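Local coordinates for conjugal transfer protein (Escherichia coli, PDB 5I97) that probably forms part of the inner-membrane complex of a type IV secretion system that serves conjugal DNA transfer, as a VirB8-like protein, at residues 23-34 with 95-106. Residues are numbered along the deposited sequence; the frame is centred on the assembly and turned at random.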
loop_
_atom_site.group_PDB
_atom_site.type_symbol
_atom_site.label_atom_id
_atom_site.label_comp_id
_atom_site.label_asym_id
_atom_site.label_seq_id
_atom_site.Cartn_x
_atom_site.Cartn_y
_atom_site.Cartn_z
ATOM N N THR A 23 -2.698 6.321 -34.808
ATOM C CA THR A 23 -3.709 5.619 -34.066
ATOM C C THR A 23 -3.091 4.669 -33.036
ATOM O O THR A 23 -3.507 4.666 -31.881
ATOM C CB THR A 23 -4.628 4.849 -34.998
ATOM O OG1 THR A 23 -5.295 5.775 -35.861
ATOM C CG2 THR A 23 -5.667 4.087 -34.199
ATOM N N SER A 24 -2.073 3.906 -33.433
ATOM C CA SER A 24 -1.483 2.927 -32.526
ATOM C C SER A 24 0.033 2.934 -32.531
ATOM O O SER A 24 0.664 3.436 -33.448
ATOM C CB SER A 24 -1.980 1.517 -32.858
ATOM O OG SER A 24 -1.238 0.543 -32.149
ATOM N N TYR A 25 0.601 2.353 -31.488
ATOM C CA TYR A 25 2.038 2.187 -31.346
ATOM C C TYR A 25 2.383 0.736 -31.064
ATOM O O TYR A 25 3.492 0.432 -30.644
ATOM C CB TYR A 25 2.580 3.053 -30.213
ATOM C CG TYR A 25 3.197 4.352 -30.641
ATOM C CD1 TYR A 25 4.496 4.398 -31.138
ATOM C CD2 TYR A 25 2.490 5.543 -30.547
ATOM C CE1 TYR A 25 5.067 5.591 -31.533
ATOM C CE2 TYR A 25 3.054 6.741 -30.934
ATOM C CZ TYR A 25 4.346 6.760 -31.424
ATOM O OH TYR A 25 4.909 7.956 -31.820
ATOM N N GLY A 26 1.427 -0.159 -31.250
ATOM C CA GLY A 26 1.684 -1.539 -30.910
ATOM C C GLY A 26 1.065 -1.917 -29.575
ATOM O O GLY A 26 0.753 -1.051 -28.742
ATOM N N ASP A 27 0.883 -3.217 -29.381
ATOM C CA ASP A 27 0.195 -3.732 -28.213
ATOM C C ASP A 27 0.771 -3.248 -26.889
ATOM O O ASP A 27 0.040 -2.738 -26.047
ATOM C CB ASP A 27 0.221 -5.256 -28.216
ATOM C CG ASP A 27 -0.868 -5.851 -29.060
ATOM O OD1 ASP A 27 -1.607 -5.084 -29.703
ATOM O OD2 ASP A 27 -0.982 -7.094 -29.090
ATOM N N GLU A 28 2.073 -3.409 -26.708
ATOM C CA GLU A 28 2.671 -3.192 -25.407
ATOM C C GLU A 28 2.678 -1.734 -24.984
ATOM O O GLU A 28 2.423 -1.418 -23.814
ATOM C CB GLU A 28 4.098 -3.733 -25.400
ATOM C CG GLU A 28 4.198 -5.218 -25.714
ATOM C CD GLU A 28 4.184 -5.515 -27.207
ATOM O OE1 GLU A 28 4.463 -4.603 -28.018
ATOM O OE2 GLU A 28 3.891 -6.671 -27.570
ATOM N N ILE A 29 2.938 -0.854 -25.943
ATOM C CA ILE A 29 2.966 0.573 -25.690
ATOM C C ILE A 29 1.564 1.140 -25.505
ATOM O O ILE A 29 1.336 1.933 -24.592
ATOM C CB ILE A 29 3.680 1.321 -26.821
ATOM C CG1 ILE A 29 5.117 0.818 -26.962
ATOM C CG2 ILE A 29 3.644 2.815 -26.564
ATOM C CD1 ILE A 29 5.887 1.452 -28.108
ATOM N N ASP A 30 0.635 0.739 -26.370
ATOM C CA ASP A 30 -0.760 1.148 -26.257
ATOM C C ASP A 30 -1.312 0.769 -24.884
ATOM O O ASP A 30 -1.935 1.579 -24.212
ATOM C CB ASP A 30 -1.620 0.500 -27.334
ATOM C CG ASP A 30 -1.439 1.128 -28.687
ATOM O OD1 ASP A 30 -0.529 1.960 -28.841
ATOM O OD2 ASP A 30 -2.213 0.781 -29.602
ATOM N N LYS A 31 -1.069 -0.477 -24.487
ATOM C CA LYS A 31 -1.557 -0.986 -23.223
ATOM C C LYS A 31 -0.973 -0.179 -22.068
ATOM O O LYS A 31 -1.646 0.063 -21.075
ATOM C CB LYS A 31 -1.221 -2.474 -23.084
ATOM C CG LYS A 31 -1.588 -3.081 -21.742
ATOM C CD LYS A 31 -1.064 -4.501 -21.597
ATOM C CE LYS A 31 -1.340 -5.050 -20.200
ATOM N NZ LYS A 31 -0.794 -6.426 -20.031
ATOM N N PHE A 32 0.264 0.277 -22.212
ATOM C CA PHE A 32 0.880 1.064 -21.155
ATOM C C PHE A 32 0.135 2.369 -20.899
ATOM O O PHE A 32 -0.235 2.652 -19.767
ATOM C CB PHE A 32 2.335 1.389 -21.472
ATOM C CG PHE A 32 2.935 2.394 -20.527
ATOM C CD1 PHE A 32 3.209 2.053 -19.212
ATOM C CD2 PHE A 32 3.170 3.699 -20.937
ATOM C CE1 PHE A 32 3.740 2.978 -18.338
ATOM C CE2 PHE A 32 3.694 4.635 -20.064
ATOM C CZ PHE A 32 3.983 4.275 -18.764
ATOM N N TRP A 33 -0.066 3.163 -21.945
ATOM C CA TRP A 33 -0.725 4.452 -21.801
ATOM C C TRP A 33 -2.183 4.288 -21.405
ATOM O O TRP A 33 -2.690 5.052 -20.595
ATOM C CB TRP A 33 -0.625 5.272 -23.094
ATOM C CG TRP A 33 0.782 5.564 -23.472
ATOM C CD1 TRP A 33 1.475 5.024 -24.508
ATOM C CD2 TRP A 33 1.683 6.467 -22.812
ATOM N NE1 TRP A 33 2.748 5.525 -24.534
ATOM C CE2 TRP A 33 2.902 6.415 -23.503
ATOM C CE3 TRP A 33 1.573 7.310 -21.704
ATOM C CZ2 TRP A 33 4.006 7.181 -23.128
ATOM C CZ3 TRP A 33 2.668 8.064 -21.331
ATOM C CH2 TRP A 33 3.866 7.996 -22.041
ATOM N N LEU A 34 -2.847 3.279 -21.948
ATOM C CA LEU A 34 -4.248 3.091 -21.625
ATOM C C LEU A 34 -4.436 2.716 -20.154
ATOM O O LEU A 34 -5.334 3.228 -19.498
ATOM C CB LEU A 34 -4.866 2.034 -22.521
ATOM C CG LEU A 34 -5.104 2.497 -23.952
ATOM C CD1 LEU A 34 -5.124 1.301 -24.889
ATOM C CD2 LEU A 34 -6.368 3.317 -24.071
ATOM N N VAL A 95 -6.852 -6.222 -20.497
ATOM C CA VAL A 95 -6.903 -5.203 -21.542
ATOM C C VAL A 95 -7.078 -5.840 -22.906
ATOM O O VAL A 95 -6.270 -6.663 -23.314
ATOM C CB VAL A 95 -5.625 -4.346 -21.564
ATOM C CG1 VAL A 95 -5.692 -3.307 -22.678
ATOM C CG2 VAL A 95 -5.407 -3.679 -20.214
ATOM N N ILE A 96 -8.134 -5.463 -23.612
ATOM C CA ILE A 96 -8.351 -5.967 -24.953
ATOM C C ILE A 96 -8.219 -4.830 -25.956
ATOM O O ILE A 96 -8.964 -3.859 -25.892
ATOM C CB ILE A 96 -9.730 -6.626 -25.091
ATOM C CG1 ILE A 96 -9.867 -7.765 -24.078
ATOM C CG2 ILE A 96 -9.938 -7.164 -26.504
ATOM C CD1 ILE A 96 -11.215 -8.429 -24.095
ATOM N N LEU A 97 -7.296 -4.986 -26.905
ATOM C CA LEU A 97 -6.994 -3.944 -27.874
ATOM C C LEU A 97 -7.641 -4.198 -29.215
ATOM O O LEU A 97 -7.677 -5.327 -29.703
ATOM C CB LEU A 97 -5.480 -3.810 -28.087
ATOM C CG LEU A 97 -4.636 -3.346 -26.904
ATOM C CD1 LEU A 97 -3.211 -3.139 -27.326
ATOM C CD2 LEU A 97 -5.211 -2.086 -26.291
ATOM N N ASP A 98 -8.137 -3.124 -29.808
ATOM C CA ASP A 98 -8.515 -3.113 -31.204
ATOM C C ASP A 98 -7.710 -1.989 -31.844
ATOM O O ASP A 98 -8.208 -0.888 -32.044
ATOM C CB ASP A 98 -10.019 -2.914 -31.384
ATOM C CG ASP A 98 -10.444 -2.981 -32.840
ATOM O OD1 ASP A 98 -9.596 -3.294 -33.703
ATOM O OD2 ASP A 98 -11.629 -2.727 -33.133
ATOM N N LYS A 99 -6.455 -2.283 -32.160
ATOM C CA LYS A 99 -5.506 -1.260 -32.575
ATOM C C LYS A 99 -5.862 -0.491 -33.859
ATOM O O LYS A 99 -5.663 0.714 -33.904
ATOM C CB LYS A 99 -4.129 -1.899 -32.742
ATOM C CG LYS A 99 -3.422 -2.189 -31.436
ATOM C CD LYS A 99 -1.981 -2.646 -31.648
ATOM C CE LYS A 99 -1.865 -3.775 -32.684
ATOM N NZ LYS A 99 -2.725 -4.970 -32.398
ATOM N N PRO A 100 -6.418 -1.156 -34.887
ATOM C CA PRO A 100 -6.772 -0.364 -36.075
ATOM C C PRO A 100 -7.834 0.707 -35.842
ATOM O O PRO A 100 -7.903 1.678 -36.588
ATOM C CB PRO A 100 -7.297 -1.414 -37.050
ATOM C CG PRO A 100 -6.612 -2.652 -36.662
ATOM C CD PRO A 100 -6.516 -2.600 -35.161
ATOM N N HIS A 101 -8.649 0.550 -34.816
ATOM C CA HIS A 101 -9.747 1.482 -34.627
ATOM C C HIS A 101 -9.542 2.364 -33.413
ATOM O O HIS A 101 -10.367 3.212 -33.124
ATOM C CB HIS A 101 -11.067 0.715 -34.516
ATOM C CG HIS A 101 -11.278 -0.249 -35.634
ATOM N ND1 HIS A 101 -11.208 -1.615 -35.464
ATOM C CD2 HIS A 101 -11.503 -0.047 -36.954
ATOM C CE1 HIS A 101 -11.404 -2.213 -36.628
ATOM N NE2 HIS A 101 -11.580 -1.281 -37.547
ATOM N N GLY A 102 -8.431 2.171 -32.718
ATOM C CA GLY A 102 -8.149 2.945 -31.532
ATOM C C GLY A 102 -9.203 2.745 -30.460
ATOM O O GLY A 102 -9.626 3.698 -29.821
ATOM N N VAL A 103 -9.659 1.510 -30.300
ATOM C CA VAL A 103 -10.650 1.176 -29.290
ATOM C C VAL A 103 -10.060 0.120 -28.366
ATOM O O VAL A 103 -9.383 -0.796 -28.822
ATOM C CB VAL A 103 -11.959 0.681 -29.925
ATOM C CG1 VAL A 103 -12.893 0.140 -28.882
ATOM C CG2 VAL A 103 -12.622 1.811 -30.686
ATOM N N ALA A 104 -10.271 0.288 -27.063
ATOM C CA ALA A 104 -9.758 -0.641 -26.070
ATOM C C ALA A 104 -10.790 -0.899 -24.980
ATOM O O ALA A 104 -11.583 -0.030 -24.635
ATOM C CB ALA A 104 -8.480 -0.122 -25.474
ATOM N N THR A 105 -10.781 -2.115 -24.460
ATOM C CA THR A 105 -11.646 -2.489 -23.365
ATOM C C THR A 105 -10.810 -2.865 -22.169
ATOM O O THR A 105 -9.985 -3.763 -22.245
ATOM C CB THR A 105 -12.535 -3.655 -23.732
ATOM O OG1 THR A 105 -13.403 -3.260 -24.793
ATOM C CG2 THR A 105 -13.358 -4.084 -22.540
ATOM N N ILE A 106 -11.002 -2.159 -21.065
ATOM C CA ILE A 106 -10.195 -2.412 -19.887
ATOM C C ILE A 106 -11.059 -2.794 -18.684
ATOM O O ILE A 106 -11.922 -2.031 -18.253
ATOM C CB ILE A 106 -9.325 -1.189 -19.557
ATOM C CG1 ILE A 106 -8.328 -0.964 -20.696
ATOM C CG2 ILE A 106 -8.614 -1.368 -18.227
ATOM C CD1 ILE A 106 -7.282 0.082 -20.414
#
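Helix-on-sheet packing with a salt bridge at one end joins the start of helix 27-42 to the hairpin of strands 86-98 and 103-114. Leu-34 faces the hairpin; its CD1 sits 3.7 Å from Leu-97 CD2 and equally close to Ala-104 CB, while its CB meets Ile-106 CD1. Met-130 on strand 124-134 also packs against Leu-34 and Ile-106. Two turns before Leu-34, at the start of the helix, Asp-27 and Leu-97 run past each other in opposite directions, with Leu-97 CD1 3.5 Å from Asp-27 OD1. A helix laid over a curved antiparallel sheet in this way is characteristic of the NTF2-like fold of the periplasmic VirB8 domain. At the hairpin's turn, where Gly-102 and Val-103 pair jointly with Asp-98 as a G1 beta bulge, Lys-99 reaches back to the helix. Its chain bends at chi3 (-50°) and chi4 (-54°), curling NZ onto Asp-27 OD1 at 2.9 Å from the syn side, 28° out of the carboxylate plane. Lys-99 CD passes 3.3 Å from Ser-24 OG. That hydroxyl accepts from Gly-26 N in an ST turn and donates to Asp-30 OD2 (2.7 Å), while Tyr-25 N binds Asp-30 OD1. Tyr-132 and Tyr-134 add a hydroxyl to OD2 and OD1 respectively, so four hydrogen bonds hold this buried carboxylate.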